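Long-range contacts in secreted effector protein sseI (Salmonella enterica subsp. enterica serovar Typhimurium, PDB 4G29), which serves Salmonella as a secreted virulence effector, its catalytic domain having a papain-like cysteine protease fold and probably acting as a cysteine-dependent hydrolase: residues D59-R64 with F81-N86; S107-P112 with V121-M126; L132-D137 with E158-K163; N33-P38 with F94-H99; F67-P72 with L151-E156. All coordinates share one frame; numbering follows the deposited sequence.

Interaction 1 (D59-R64 with F81-N86); sequences DNIRYR and FAVVGN
Six backbone hydrogen bonds join residues 59-64 to 81-86 as the two arms of an antiparallel beta hairpin. The hydrogen-bonded pairs are Asp-59 with Asn-86, Arg-62 with Val-84 and Arg-64 with Ala-82; Val-84 N to Arg-62 O is nearly straight (2.8 Å, 178°). Between Asp-59 and Arg-62 the register slips by one residue, a beta bulge. There the carbonyl O of Asn-60 is gripped side-on by Arg-62, from NE at 2.7 Å and from NH2 at 2.9 Å, with that oxygen close to the guanidinium plane. In van der Waals contacts, Val-84 spreads its branches against two arginines: CG1 lies over a face of the Arg-62 guanidinium, and CG2, 3.5 Å from Arg-64 NE, lies over one face of the Arg-64 guanidinium. On the opposite side of the sheet, the apolar pair Ile-61 CG2 and Val-83 CG1 meets at 3.6 Å. Salt bridges carry Arg-62 to Asp-91 on strand 90-95 and Arg-64 to Asp-137 on strand 132-138, while Ile-61 and Val-83 pack on helix 42-55.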
# COMPACT_ATOMS: atom_id res chain seq x y z
N ASP A 59 10.04 -11.84 8.16
CA ASP A 59 9.08 -12.95 8.15
C ASP A 59 7.65 -12.45 8.45
O ASP A 59 7.37 -11.23 8.44
CB ASP A 59 9.53 -14.08 9.07
CG ASP A 59 9.62 -13.66 10.48
OD1 ASP A 59 9.13 -12.59 10.82
OD2 ASP A 59 10.19 -14.44 11.32
N ASN A 60 6.72 -13.39 8.60
CA ASN A 60 5.31 -13.05 8.72
C ASN A 60 4.93 -12.02 7.63
O ASN A 60 4.38 -10.97 7.90
CB ASN A 60 4.93 -12.49 10.08
CG ASN A 60 3.43 -12.40 10.25
OD1 ASN A 60 2.69 -13.08 9.55
ND2 ASN A 60 2.97 -11.51 11.11
N ILE A 61 5.18 -12.42 6.39
CA ILE A 61 4.92 -11.57 5.24
C ILE A 61 3.41 -11.59 4.96
O ILE A 61 2.78 -12.64 4.94
CB ILE A 61 5.68 -12.04 3.99
CG1 ILE A 61 7.19 -12.13 4.27
CG2 ILE A 61 5.29 -11.16 2.78
CD1 ILE A 61 7.84 -10.86 4.35
N ARG A 62 2.85 -10.39 4.83
CA ARG A 62 1.45 -10.23 4.50
C ARG A 62 1.35 -9.31 3.29
O ARG A 62 2.24 -8.47 3.08
CB ARG A 62 0.70 -9.61 5.67
CG ARG A 62 0.46 -10.53 6.83
CD ARG A 62 0.67 -9.77 8.13
NE ARG A 62 2.09 -9.53 8.38
CZ ARG A 62 2.59 -8.63 9.23
NH1 ARG A 62 1.79 -7.82 9.96
NH2 ARG A 62 3.90 -8.55 9.38
N TYR A 63 0.20 -9.42 2.62
CA TYR A 63 -0.14 -8.68 1.43
C TYR A 63 -1.26 -7.73 1.81
O TYR A 63 -2.30 -8.17 2.22
CB TYR A 63 -0.52 -9.63 0.33
CG TYR A 63 0.61 -10.57 -0.02
CD1 TYR A 63 1.70 -10.14 -0.80
CD2 TYR A 63 0.66 -11.86 0.50
CE1 TYR A 63 2.73 -10.99 -1.12
CE2 TYR A 63 1.75 -12.69 0.25
CZ TYR A 63 2.75 -12.27 -0.57
OH TYR A 63 3.78 -13.17 -0.78
N ARG A 64 -0.98 -6.44 1.67
CA ARG A 64 -1.86 -5.40 2.08
C ARG A 64 -2.69 -4.89 0.91
O ARG A 64 -2.14 -4.25 0.01
CB ARG A 64 -1.08 -4.26 2.77
CG ARG A 64 -1.99 -3.16 3.36
CD ARG A 64 -1.24 -2.29 4.38
NE ARG A 64 -0.92 -3.06 5.58
CZ ARG A 64 -0.43 -2.56 6.71
NH1 ARG A 64 -0.09 -1.30 6.77
NH2 ARG A 64 -0.24 -3.33 7.78
N PHE A 81 -1.80 -1.86 -3.46
CA PHE A 81 -1.22 -3.03 -2.78
C PHE A 81 0.18 -2.75 -2.27
O PHE A 81 1.02 -2.16 -2.96
CB PHE A 81 -1.21 -4.27 -3.67
CG PHE A 81 -2.59 -4.66 -4.14
CD1 PHE A 81 -3.39 -5.44 -3.35
CD2 PHE A 81 -3.06 -4.23 -5.35
CE1 PHE A 81 -4.65 -5.75 -3.74
CE2 PHE A 81 -4.35 -4.57 -5.73
CZ PHE A 81 -5.11 -5.30 -4.93
N ALA A 82 0.46 -3.23 -1.07
CA ALA A 82 1.79 -3.12 -0.51
C ALA A 82 2.13 -4.47 0.16
O ALA A 82 1.25 -5.31 0.30
CB ALA A 82 1.88 -1.95 0.52
N VAL A 83 3.34 -4.60 0.64
CA VAL A 83 3.76 -5.85 1.33
C VAL A 83 4.30 -5.49 2.72
O VAL A 83 5.04 -4.52 2.86
CB VAL A 83 4.78 -6.66 0.48
CG1 VAL A 83 5.05 -8.01 1.09
CG2 VAL A 83 4.30 -6.83 -0.99
N VAL A 84 3.89 -6.25 3.72
CA VAL A 84 4.23 -5.99 5.11
C VAL A 84 5.03 -7.18 5.65
O VAL A 84 4.73 -8.36 5.35
CB VAL A 84 2.96 -5.89 5.98
CG1 VAL A 84 3.29 -5.31 7.34
CG2 VAL A 84 1.86 -5.15 5.27
N GLY A 85 6.04 -6.89 6.46
CA GLY A 85 6.80 -7.97 7.08
C GLY A 85 7.42 -7.55 8.40
O GLY A 85 7.67 -6.36 8.65
N ASN A 86 7.63 -8.56 9.24
CA ASN A 86 8.22 -8.39 10.54
C ASN A 86 9.74 -8.48 10.47
O ASN A 86 10.29 -9.35 9.81
CB ASN A 86 7.74 -9.50 11.48
CG ASN A 86 8.56 -9.56 12.79
OD1 ASN A 86 9.35 -10.49 13.02
ND2 ASN A 86 8.37 -8.57 13.64

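Interaction 2 (S107-P112 with V121-M126); sequences SNLNGP and VCKYRM
Leu-109 and Tyr-124 meet because the leucine CG stands beside its backbone N (chi1 -60°) and the chain then extends through chi2, carrying CD1 over one face of the tyrosine ring. Lys-123 has CG opposite its own N and bends at chi2, after which the chain runs straight past Leu-109 in the reverse direction. The CD1 methyl of Leu-109 lies 4.0 Å from the centroid of the Tyr-124 ring, 26° off the normal, a CH-pi contact displaced toward the CE2-CZ rim. Its other methyl, CD2, rests 3.9 Å from Lys-123 CG, and Lys-123 CE passes 3.5 Å from Asn-108 O. The one hydrogen bond across the contact runs from Asn-108 ND2 to Met-126 O at 3.0 Å; it is bent (135° at the hydrogen), and the donor approaches from above the carbonyl plane. An inverse gamma turn centred on Leu-109 bends the loop here. The tyrosine hydroxyl is hydrogen-bonded to Asp-95, a member of a possible Cys-His-Asp triad with Cys-42 and His-80. The contact thus lays the loop leading into strand 113-116 against helix 117-126, with Lys-123 and Tyr-124 also packing on Leu-113 of that strand.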
# COMPACT_ATOMS: atom_id res chain seq x y z
N SER A 107 0.13 14.17 -3.94
CA SER A 107 1.43 14.59 -4.39
C SER A 107 2.53 14.29 -3.41
O SER A 107 3.71 14.23 -3.81
CB SER A 107 1.45 16.09 -4.70
OG SER A 107 1.50 16.82 -3.49
N ASN A 108 2.18 14.15 -2.13
CA ASN A 108 3.13 13.81 -1.08
C ASN A 108 3.70 12.39 -1.21
O ASN A 108 4.77 12.08 -0.68
CB ASN A 108 2.51 14.02 0.30
CG ASN A 108 2.27 15.53 0.64
OD1 ASN A 108 3.00 16.41 0.17
ND2 ASN A 108 1.24 15.81 1.45
N LEU A 109 2.99 11.55 -1.96
CA LEU A 109 3.50 10.23 -2.34
C LEU A 109 4.36 10.39 -3.58
O LEU A 109 3.95 10.15 -4.70
CB LEU A 109 2.35 9.26 -2.61
CG LEU A 109 1.43 9.03 -1.40
CD1 LEU A 109 0.43 7.91 -1.64
CD2 LEU A 109 2.22 8.77 -0.15
N ASN A 110 5.57 10.87 -3.35
CA ASN A 110 6.43 11.30 -4.41
C ASN A 110 7.63 10.39 -4.65
O ASN A 110 8.53 10.74 -5.39
CB ASN A 110 6.90 12.73 -4.14
CG ASN A 110 7.67 12.88 -2.83
OD1 ASN A 110 8.23 11.93 -2.28
ND2 ASN A 110 7.75 14.13 -2.37
N GLY A 111 7.61 9.21 -4.05
CA GLY A 111 8.57 8.19 -4.39
C GLY A 111 8.22 6.87 -3.77
O GLY A 111 7.30 6.78 -2.94
N PRO A 112 8.99 5.83 -4.09
CA PRO A 112 8.76 4.55 -3.43
C PRO A 112 8.95 4.67 -1.90
O PRO A 112 9.83 5.41 -1.45
CB PRO A 112 9.86 3.67 -4.01
CG PRO A 112 10.84 4.60 -4.65
CD PRO A 112 10.09 5.76 -5.07
N VAL A 121 1.45 4.53 7.69
CA VAL A 121 0.13 5.07 7.93
C VAL A 121 0.16 6.60 7.99
O VAL A 121 -0.72 7.29 7.47
CB VAL A 121 -0.43 4.51 9.25
CG1 VAL A 121 -1.69 5.31 9.64
CG2 VAL A 121 -0.76 3.09 9.10
N CYS A 122 1.20 7.12 8.65
CA CYS A 122 1.45 8.53 8.79
C CYS A 122 1.62 9.18 7.44
O CYS A 122 1.00 10.22 7.18
CB CYS A 122 2.68 8.75 9.67
SG CYS A 122 2.24 8.50 11.43
N LYS A 123 2.37 8.53 6.57
CA LYS A 123 2.62 9.06 5.22
C LYS A 123 1.31 9.20 4.41
O LYS A 123 1.05 10.25 3.79
CB LYS A 123 3.59 8.17 4.45
CG LYS A 123 4.17 8.83 3.20
CD LYS A 123 5.21 9.87 3.53
CE LYS A 123 5.80 10.52 2.31
NZ LYS A 123 6.81 11.61 2.64
N TYR A 124 0.46 8.18 4.44
CA TYR A 124 -0.82 8.19 3.74
C TYR A 124 -1.76 9.21 4.35
O TYR A 124 -2.40 9.94 3.63
CB TYR A 124 -1.44 6.79 3.64
CG TYR A 124 -0.95 6.02 2.44
CD1 TYR A 124 0.33 5.49 2.40
CD2 TYR A 124 -1.78 5.89 1.32
CE1 TYR A 124 0.78 4.78 1.28
CE2 TYR A 124 -1.31 5.22 0.17
CZ TYR A 124 -0.04 4.65 0.19
OH TYR A 124 0.40 3.97 -0.95
N ARG A 125 -1.77 9.31 5.67
CA ARG A 125 -2.57 10.36 6.31
C ARG A 125 -2.18 11.78 5.92
O ARG A 125 -3.06 12.61 5.72
CB ARG A 125 -2.53 10.21 7.82
CG ARG A 125 -3.26 8.99 8.29
CD ARG A 125 -3.30 8.97 9.82
NE ARG A 125 -3.98 7.79 10.35
CZ ARG A 125 -3.84 7.30 11.58
NH1 ARG A 125 -3.01 7.86 12.47
NH2 ARG A 125 -4.51 6.20 11.93
N MSE A 126 -0.89 12.06 5.80
CA MSE A 126 -0.46 13.42 5.46
C MSE A 126 -0.66 13.69 3.97
O MSE A 126 -0.63 14.83 3.54
CB MSE A 126 0.97 13.71 5.94
CG MSE A 126 2.07 12.86 5.32
SE MSE A 126 3.93 13.03 6.07
CE MSE A 126 4.54 14.62 5.06

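Interaction 3 (L132-D137 with E158-K163)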
# COMPACT_ATOMS: atom_id res chain seq x y z
N LEU A 132 -11.00 8.62 1.81
CA LEU A 132 -11.17 7.53 2.71
C LEU A 132 -10.26 6.42 2.29
O LEU A 132 -10.35 5.92 1.14
CB LEU A 132 -12.59 7.01 2.68
CG LEU A 132 -12.89 5.71 3.43
CD1 LEU A 132 -12.68 5.81 4.96
CD2 LEU A 132 -14.33 5.19 3.14
N ILE A 133 -9.41 6.03 3.21
CA ILE A 133 -8.42 4.98 2.94
C ILE A 133 -8.52 3.91 4.01
O ILE A 133 -8.45 4.20 5.20
CB ILE A 133 -7.00 5.54 2.88
CG1 ILE A 133 -6.92 6.72 1.89
CG2 ILE A 133 -6.01 4.39 2.54
CD1 ILE A 133 -5.51 7.28 1.69
N TYR A 134 -8.67 2.66 3.56
CA TYR A 134 -8.63 1.49 4.46
C TYR A 134 -7.98 0.29 3.77
O TYR A 134 -7.90 0.25 2.54
CB TYR A 134 -10.04 1.19 4.99
CG TYR A 134 -11.08 0.80 4.00
CD1 TYR A 134 -11.05 -0.48 3.37
CD2 TYR A 134 -12.08 1.68 3.67
CE1 TYR A 134 -12.04 -0.81 2.49
CE2 TYR A 134 -13.08 1.33 2.79
CZ TYR A 134 -13.05 0.11 2.20
OH TYR A 134 -14.03 -0.19 1.31
N TYR A 135 -7.62 -0.69 4.58
CA TYR A 135 -6.91 -1.86 4.12
C TYR A 135 -7.24 -3.11 4.92
O TYR A 135 -7.83 -3.07 6.05
CB TYR A 135 -5.41 -1.56 4.13
CG TYR A 135 -4.77 -1.52 5.52
CD1 TYR A 135 -4.41 -2.70 6.16
CD2 TYR A 135 -4.49 -0.30 6.15
CE1 TYR A 135 -3.81 -2.69 7.37
CE2 TYR A 135 -3.91 -0.27 7.39
CZ TYR A 135 -3.55 -1.45 7.99
OH TYR A 135 -2.94 -1.35 9.24
N THR A 136 -6.79 -4.24 4.36
CA THR A 136 -6.81 -5.48 5.05
C THR A 136 -5.50 -6.21 4.66
O THR A 136 -5.09 -6.11 3.51
CB THR A 136 -8.02 -6.38 4.63
OG1 THR A 136 -9.25 -5.67 4.79
CG2 THR A 136 -8.03 -7.75 5.39
N ASP A 137 -4.84 -6.85 5.63
CA ASP A 137 -3.71 -7.74 5.38
C ASP A 137 -4.13 -9.20 5.18
O ASP A 137 -4.99 -9.74 5.92
CB ASP A 137 -2.67 -7.63 6.51
CG ASP A 137 -2.02 -6.27 6.61
OD1 ASP A 137 -1.94 -5.57 5.61
OD2 ASP A 137 -1.57 -5.90 7.72
N GLU A 158 -20.73 -2.19 1.66
CA GLU A 158 -19.51 -2.94 1.95
C GLU A 158 -19.39 -3.25 3.42
O GLU A 158 -19.62 -2.38 4.24
CB GLU A 158 -18.27 -2.12 1.56
CG GLU A 158 -18.00 -2.14 0.11
CD GLU A 158 -17.67 -3.53 -0.39
OE1 GLU A 158 -16.55 -4.05 -0.08
OE2 GLU A 158 -18.54 -4.08 -1.10
N SER A 159 -18.95 -4.46 3.75
CA SER A 159 -18.74 -4.78 5.14
C SER A 159 -17.45 -4.09 5.57
O SER A 159 -16.47 -4.21 4.89
CB SER A 159 -18.59 -6.26 5.39
OG SER A 159 -18.65 -6.46 6.82
N MSE A 160 -17.47 -3.40 6.70
CA MSE A 160 -16.25 -2.81 7.23
C MSE A 160 -15.53 -3.80 8.17
O MSE A 160 -14.46 -3.53 8.72
CB MSE A 160 -16.52 -1.48 7.91
CG MSE A 160 -16.80 -0.26 6.95
SE MSE A 160 -15.52 0.12 5.59
CE MSE A 160 -16.31 -0.87 4.09
N ALA A 161 -16.12 -4.98 8.31
CA ALA A 161 -15.49 -6.07 9.08
C ALA A 161 -14.14 -6.46 8.51
O ALA A 161 -14.03 -6.80 7.32
CB ALA A 161 -16.43 -7.29 9.14
N GLY A 162 -13.08 -6.37 9.31
CA GLY A 162 -11.74 -6.71 8.85
C GLY A 162 -11.05 -5.60 8.08
O GLY A 162 -9.94 -5.77 7.57
N LYS A 163 -11.70 -4.44 8.01
CA LYS A 163 -11.10 -3.25 7.41
C LYS A 163 -10.40 -2.43 8.48
O LYS A 163 -10.94 -2.21 9.62
CB LYS A 163 -12.15 -2.37 6.74
CG LYS A 163 -12.62 -2.73 5.36
CD LYS A 163 -12.64 -4.16 5.01
CE LYS A 163 -13.40 -4.46 3.68
NZ LYS A 163 -13.58 -5.93 3.62
O HOH W 1 -14.46 -2.87 0.77
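Tyr-134 and Thr-136, on strand 132-138 of the antiparallel sheet, receive a type II beta turn from Met-160 to Lys-163. The selenium of selenomethionine Met-160 lies over one face of the Tyr-134 ring, 4.3 Å from its centroid and 24° off the normal, a Met-aromatic contact offset toward CE2. At the CD1 end, on the same side of the ring plane, Lys-163 CG comes in obliquely, 3.4 Å from Tyr-134 CD1. Tyr-134 takes chi1 of 63°, which sets its ring between backbone N and carbonyl carbon and turns it toward the loop. The backbone bond from Lys-163 N to Met-160 O closes the turn, and Gly-162 has the positive phi (82°) required at its third position. An ST turn at Ser-159 shapes the approach. Farther out, the Tyr-134 hydroxyl is hydrogen-bonded to Trp-69 NE1 and, through a water, to Glu-158, which also pairs with Arg-153. Thr-136 OG1, also hydrogen-bonded to the Tyr-148 hydroxyl, donates to Gly-162 O at 2.9 Å, from above the carbonyl plane.

Interaction 4 (N33-P38 with F94-H99)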
# COMPACT_ATOMS: atom_id res chain seq x y z
N ASN A 33 12.19 -0.65 -13.85
CA ASN A 33 11.25 -0.04 -14.81
C ASN A 33 9.89 0.15 -14.20
O ASN A 33 9.23 1.15 -14.47
CB ASN A 33 11.09 -0.81 -16.08
CG ASN A 33 9.98 -0.20 -16.98
OD1 ASN A 33 10.07 0.98 -17.39
ND2 ASN A 33 8.89 -0.95 -17.19
N LYS A 34 9.49 -0.74 -13.29
CA LYS A 34 8.19 -0.62 -12.67
C LYS A 34 8.19 0.49 -11.60
O LYS A 34 7.19 1.16 -11.38
CB LYS A 34 7.79 -1.97 -12.09
CG LYS A 34 7.37 -2.97 -13.17
CD LYS A 34 6.90 -4.27 -12.60
CE LYS A 34 6.56 -5.24 -13.74
NZ LYS A 34 5.88 -6.53 -13.29
N ILE A 35 9.31 0.72 -10.95
CA ILE A 35 9.45 1.83 -10.04
C ILE A 35 9.51 3.15 -10.82
O ILE A 35 9.01 4.16 -10.38
CB ILE A 35 10.66 1.64 -9.06
CG1 ILE A 35 10.38 0.46 -8.14
CG2 ILE A 35 10.92 2.90 -8.28
CD1 ILE A 35 11.58 0.12 -7.21
N MSE A 36 10.16 3.15 -11.97
CA MSE A 36 10.15 4.35 -12.79
C MSE A 36 8.77 4.68 -13.34
O MSE A 36 8.42 5.85 -13.50
CB MSE A 36 11.16 4.21 -13.96
CG MSE A 36 11.52 5.51 -14.54
SE MSE A 36 12.86 5.43 -15.93
CE MSE A 36 14.11 4.37 -14.94
N ASN A 37 8.00 3.63 -13.63
CA ASN A 37 6.68 3.67 -14.22
C ASN A 37 5.67 2.84 -13.45
O ASN A 37 5.25 1.79 -13.93
CB ASN A 37 6.74 3.25 -15.68
CG ASN A 37 7.54 4.25 -16.54
OD1 ASN A 37 7.12 5.38 -16.75
ND2 ASN A 37 8.73 3.83 -16.98
N PRO A 38 5.23 3.35 -12.29
CA PRO A 38 4.50 2.54 -11.30
C PRO A 38 3.03 2.37 -11.59
O PRO A 38 2.41 1.53 -10.96
CB PRO A 38 4.68 3.37 -10.02
CG PRO A 38 4.86 4.72 -10.46
CD PRO A 38 5.70 4.60 -11.68
N PHE A 94 6.83 -2.30 2.63
CA PHE A 94 7.44 -1.99 1.34
C PHE A 94 6.30 -1.62 0.39
O PHE A 94 5.41 -2.45 0.05
CB PHE A 94 8.22 -3.19 0.82
CG PHE A 94 9.58 -3.39 1.45
CD1 PHE A 94 9.73 -3.69 2.80
CD2 PHE A 94 10.71 -3.46 0.62
CE1 PHE A 94 11.02 -3.93 3.35
CE2 PHE A 94 11.93 -3.73 1.13
CZ PHE A 94 12.12 -3.94 2.52
N ASP A 95 6.31 -0.37 -0.05
CA ASP A 95 5.29 0.14 -0.94
C ASP A 95 5.98 0.93 -2.03
O ASP A 95 5.93 2.17 -2.07
CB ASP A 95 4.30 1.00 -0.12
CG ASP A 95 3.11 1.52 -0.93
OD1 ASP A 95 3.00 1.23 -2.13
OD2 ASP A 95 2.27 2.24 -0.31
N VAL A 96 6.66 0.19 -2.89
CA VAL A 96 7.54 0.75 -3.90
C VAL A 96 6.82 1.33 -5.14
O VAL A 96 7.48 1.87 -6.01
CB VAL A 96 8.69 -0.20 -4.30
CG1 VAL A 96 9.48 -0.73 -3.06
CG2 VAL A 96 8.20 -1.40 -5.10
N SER A 97 5.49 1.25 -5.18
CA SER A 97 4.71 1.89 -6.23
C SER A 97 3.73 2.95 -5.71
O SER A 97 2.83 3.36 -6.44
CB SER A 97 3.99 0.86 -7.07
OG SER A 97 2.99 0.17 -6.37
N ALA A 98 3.93 3.43 -4.48
CA ALA A 98 3.04 4.42 -3.85
C ALA A 98 2.90 5.66 -4.71
O ALA A 98 1.85 6.29 -4.81
CB ALA A 98 3.60 4.82 -2.41
N HIS A 99 4.02 6.03 -5.31
CA HIS A 99 4.09 7.22 -6.12
C HIS A 99 3.29 7.17 -7.40
O HIS A 99 3.21 8.22 -8.11
CB HIS A 99 5.51 7.67 -6.44
CG HIS A 99 6.34 6.57 -6.99
ND1 HIS A 99 6.97 6.64 -8.21
CD2 HIS A 99 6.56 5.34 -6.51
CE1 HIS A 99 7.64 5.51 -8.41
NE2 HIS A 99 7.38 4.70 -7.40
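The Pro-38 and His-99 side chains cross at about a right angle, with Pro-38 CG over one face of the imidazole. This CH-pi contact puts CG 3.8 Å from the ring centroid and 23° off the normal, nearest to CE1 and ND1. His-99 takes chi1 of 51°, folding the imidazole back toward the turn that precedes it, where NE2 donates to Val-96 O at 3.2 Å. That acceptor is in the ring plane, although the nitrogen lies above the carbonyl plane; the bond limits rotation of the imidazole and presents its face to the proline. Pro-38 CB also abuts Ser-97 CB at 3.9 Å. Ile-35 crosses Val-96 at a slant, its CD1 4.1 Å from Val-96 CB, and sets CG2 near the imidazole. Ile-35 reaches Leu-22 on helix 18-26 as well. The end of helix 29-36 is thereby seated on the type I turn Asp-95 to Ala-98. Asp-95, which opens this turn, is hydrogen-bonded to His-80, a geometry consistent with the Cys-His-Asp triad of papain-like enzymes.

Interaction 5 (F67-P72 with L151-E156); sequences FIWDKP and LPRELE
The end of strand 61-69 in the antiparallel sheet, with the loop after it, is lined by the connection between helix 141-147 and strand 164-165. Leu-155 lies over one face of the Trp-69 indole. Its CB is 3.8 Å from the centroid of the six-membered ring and only 13° off the normal, a CH-pi contact, while Leu-155 CD1 sits 3.8 Å from Trp-69 CE2. Arg-153 O comes to the indole edge, 3.7 Å from CH2. Deeper along the strand, the Phe-67 ring presents CE2 and CZ to a face of the Arg-153 guanidinium, with Arg-153 NE 3.4 Å from Phe-67 CZ and the planes 59° apart. Arg-153 reaches there by extending and then bending at chi3 (-64°). Two waters donate to Pro-72 O and accept from Leu-155 N and Glu-156 N respectively. No direct hydrogen bond joins the segments: aromatic surfaces and water hold them, while salt bridges to Glu-158 and Asp-149 fix the guanidinium and would partly offset its charge against Phe-67.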
# COMPACT_ATOMS: atom_id res chain seq x y z
N PHE A 67 -8.11 0.21 -0.36
CA PHE A 67 -8.98 1.05 -1.17
C PHE A 67 -8.84 2.53 -0.77
O PHE A 67 -8.66 2.85 0.42
CB PHE A 67 -10.45 0.69 -1.06
CG PHE A 67 -10.88 -0.54 -1.85
CD1 PHE A 67 -10.37 -0.84 -3.15
CD2 PHE A 67 -11.90 -1.37 -1.35
CE1 PHE A 67 -10.81 -1.95 -3.86
CE2 PHE A 67 -12.31 -2.53 -2.07
CZ PHE A 67 -11.78 -2.76 -3.34
N ILE A 68 -8.98 3.38 -1.79
CA ILE A 68 -9.00 4.83 -1.64
C ILE A 68 -10.28 5.33 -2.28
O ILE A 68 -10.51 5.10 -3.50
CB ILE A 68 -7.77 5.49 -2.32
CG1 ILE A 68 -6.47 5.00 -1.68
CG2 ILE A 68 -7.91 7.03 -2.20
CD1 ILE A 68 -5.23 5.07 -2.61
N TRP A 69 -11.17 5.90 -1.47
CA TRP A 69 -12.47 6.32 -1.92
C TRP A 69 -12.48 7.82 -1.85
O TRP A 69 -12.13 8.39 -0.82
CB TRP A 69 -13.58 5.85 -0.98
CG TRP A 69 -13.92 4.38 -1.02
CD1 TRP A 69 -13.39 3.42 -0.24
CD2 TRP A 69 -14.93 3.76 -1.81
NE1 TRP A 69 -13.97 2.20 -0.51
CE2 TRP A 69 -14.91 2.37 -1.49
CE3 TRP A 69 -15.79 4.22 -2.81
CZ2 TRP A 69 -15.79 1.46 -2.08
CZ3 TRP A 69 -16.66 3.29 -3.40
CH2 TRP A 69 -16.64 1.94 -3.05
N ASP A 70 -12.90 8.46 -2.94
CA ASP A 70 -13.03 9.92 -3.03
C ASP A 70 -14.40 10.40 -2.59
O ASP A 70 -14.54 11.49 -2.02
CB ASP A 70 -12.84 10.36 -4.47
CG ASP A 70 -11.42 10.19 -4.95
OD1 ASP A 70 -10.49 10.40 -4.16
OD2 ASP A 70 -11.24 9.88 -6.16
N LYS A 71 -15.43 9.61 -2.88
CA LYS A 71 -16.82 10.00 -2.56
C LYS A 71 -17.72 8.75 -2.44
O LYS A 71 -17.38 7.72 -3.00
CB LYS A 71 -17.36 10.93 -3.66
CG LYS A 71 -17.30 10.39 -5.06
CD LYS A 71 -17.86 11.36 -6.10
CE LYS A 71 -18.10 10.64 -7.44
NZ LYS A 71 -18.53 11.54 -8.56
N PRO A 72 -18.88 8.85 -1.74
CA PRO A 72 -19.71 7.66 -1.50
C PRO A 72 -20.31 7.03 -2.75
O PRO A 72 -20.67 5.85 -2.72
CB PRO A 72 -20.90 8.21 -0.66
CG PRO A 72 -20.59 9.58 -0.35
CD PRO A 72 -19.45 10.06 -1.14
N LEU A 151 -13.55 -4.11 -9.67
CA LEU A 151 -14.90 -4.23 -10.17
C LEU A 151 -15.86 -3.37 -9.35
O LEU A 151 -15.50 -2.98 -8.23
CB LEU A 151 -15.32 -5.70 -10.19
CG LEU A 151 -14.45 -6.63 -11.05
CD1 LEU A 151 -15.01 -8.03 -10.93
CD2 LEU A 151 -14.43 -6.16 -12.50
N PRO A 152 -17.07 -3.10 -9.88
CA PRO A 152 -17.99 -2.19 -9.17
C PRO A 152 -18.35 -2.68 -7.76
O PRO A 152 -18.53 -3.91 -7.50
CB PRO A 152 -19.22 -2.14 -10.08
CG PRO A 152 -18.75 -2.64 -11.40
CD PRO A 152 -17.64 -3.55 -11.16
N ARG A 153 -18.43 -1.69 -6.87
CA ARG A 153 -18.68 -1.91 -5.48
C ARG A 153 -19.49 -0.74 -4.94
O ARG A 153 -19.17 0.38 -5.23
CB ARG A 153 -17.29 -1.91 -4.82
CG ARG A 153 -17.22 -2.37 -3.54
CD ARG A 153 -15.79 -2.57 -3.13
NE ARG A 153 -15.05 -3.58 -3.86
CZ ARG A 153 -14.67 -4.78 -3.39
NH1 ARG A 153 -15.00 -5.16 -2.16
NH2 ARG A 153 -13.94 -5.58 -4.17
N GLU A 154 -20.46 -0.99 -4.08
CA GLU A 154 -21.20 0.10 -3.45
C GLU A 154 -20.72 0.29 -2.00
O GLU A 154 -20.82 -0.63 -1.20
CB GLU A 154 -22.67 -0.23 -3.50
CG GLU A 154 -23.55 0.85 -2.89
CD GLU A 154 -24.99 0.40 -2.73
OE1 GLU A 154 -25.18 -0.68 -2.12
OE2 GLU A 154 -25.90 1.13 -3.16
N LEU A 155 -20.19 1.47 -1.69
CA LEU A 155 -19.53 1.71 -0.40
C LEU A 155 -20.53 1.44 0.74
O LEU A 155 -20.23 0.75 1.72
CB LEU A 155 -18.98 3.14 -0.33
CG LEU A 155 -18.40 3.57 1.01
CD1 LEU A 155 -17.24 2.66 1.44
CD2 LEU A 155 -17.96 5.03 0.90
N GLU A 156 -21.73 1.95 0.57
CA GLU A 156 -22.75 1.87 1.60
C GLU A 156 -23.05 0.42 2.01
O GLU A 156 -23.52 0.19 3.12
CB GLU A 156 -23.98 2.61 1.11
CG GLU A 156 -25.29 2.38 1.81
CD GLU A 156 -26.44 2.81 0.90
OE1 GLU A 156 -26.53 4.02 0.62
OE2 GLU A 156 -27.20 1.92 0.41
O HOH W 2 -20.22 3.43 -4.03
O HOH W 3 -22.41 4.10 -1.59

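From the N terminus, interaction 4 opens first, closing the loop between helix 29-36 and the end of strand 90-95. Nested inside it is interaction 1, the hairpin of strands 61-69 and 78-87. Interaction 5 starts farther along strand 61-69 and reaches across to 151-156, so it crosses both interaction 1 and interaction 4. Interaction 2 follows interaction 4 in series, a short closure within the span of interaction 5. Interaction 3, last to open, crosses interaction 5, and the two touch through neighbouring strands and the Arg-153 to Glu-158 salt bridge. Interactions 1, 3, 4 and 5 all reach one antiparallel sheet; interaction 2 joins it through Tyr-124 and Asp-95.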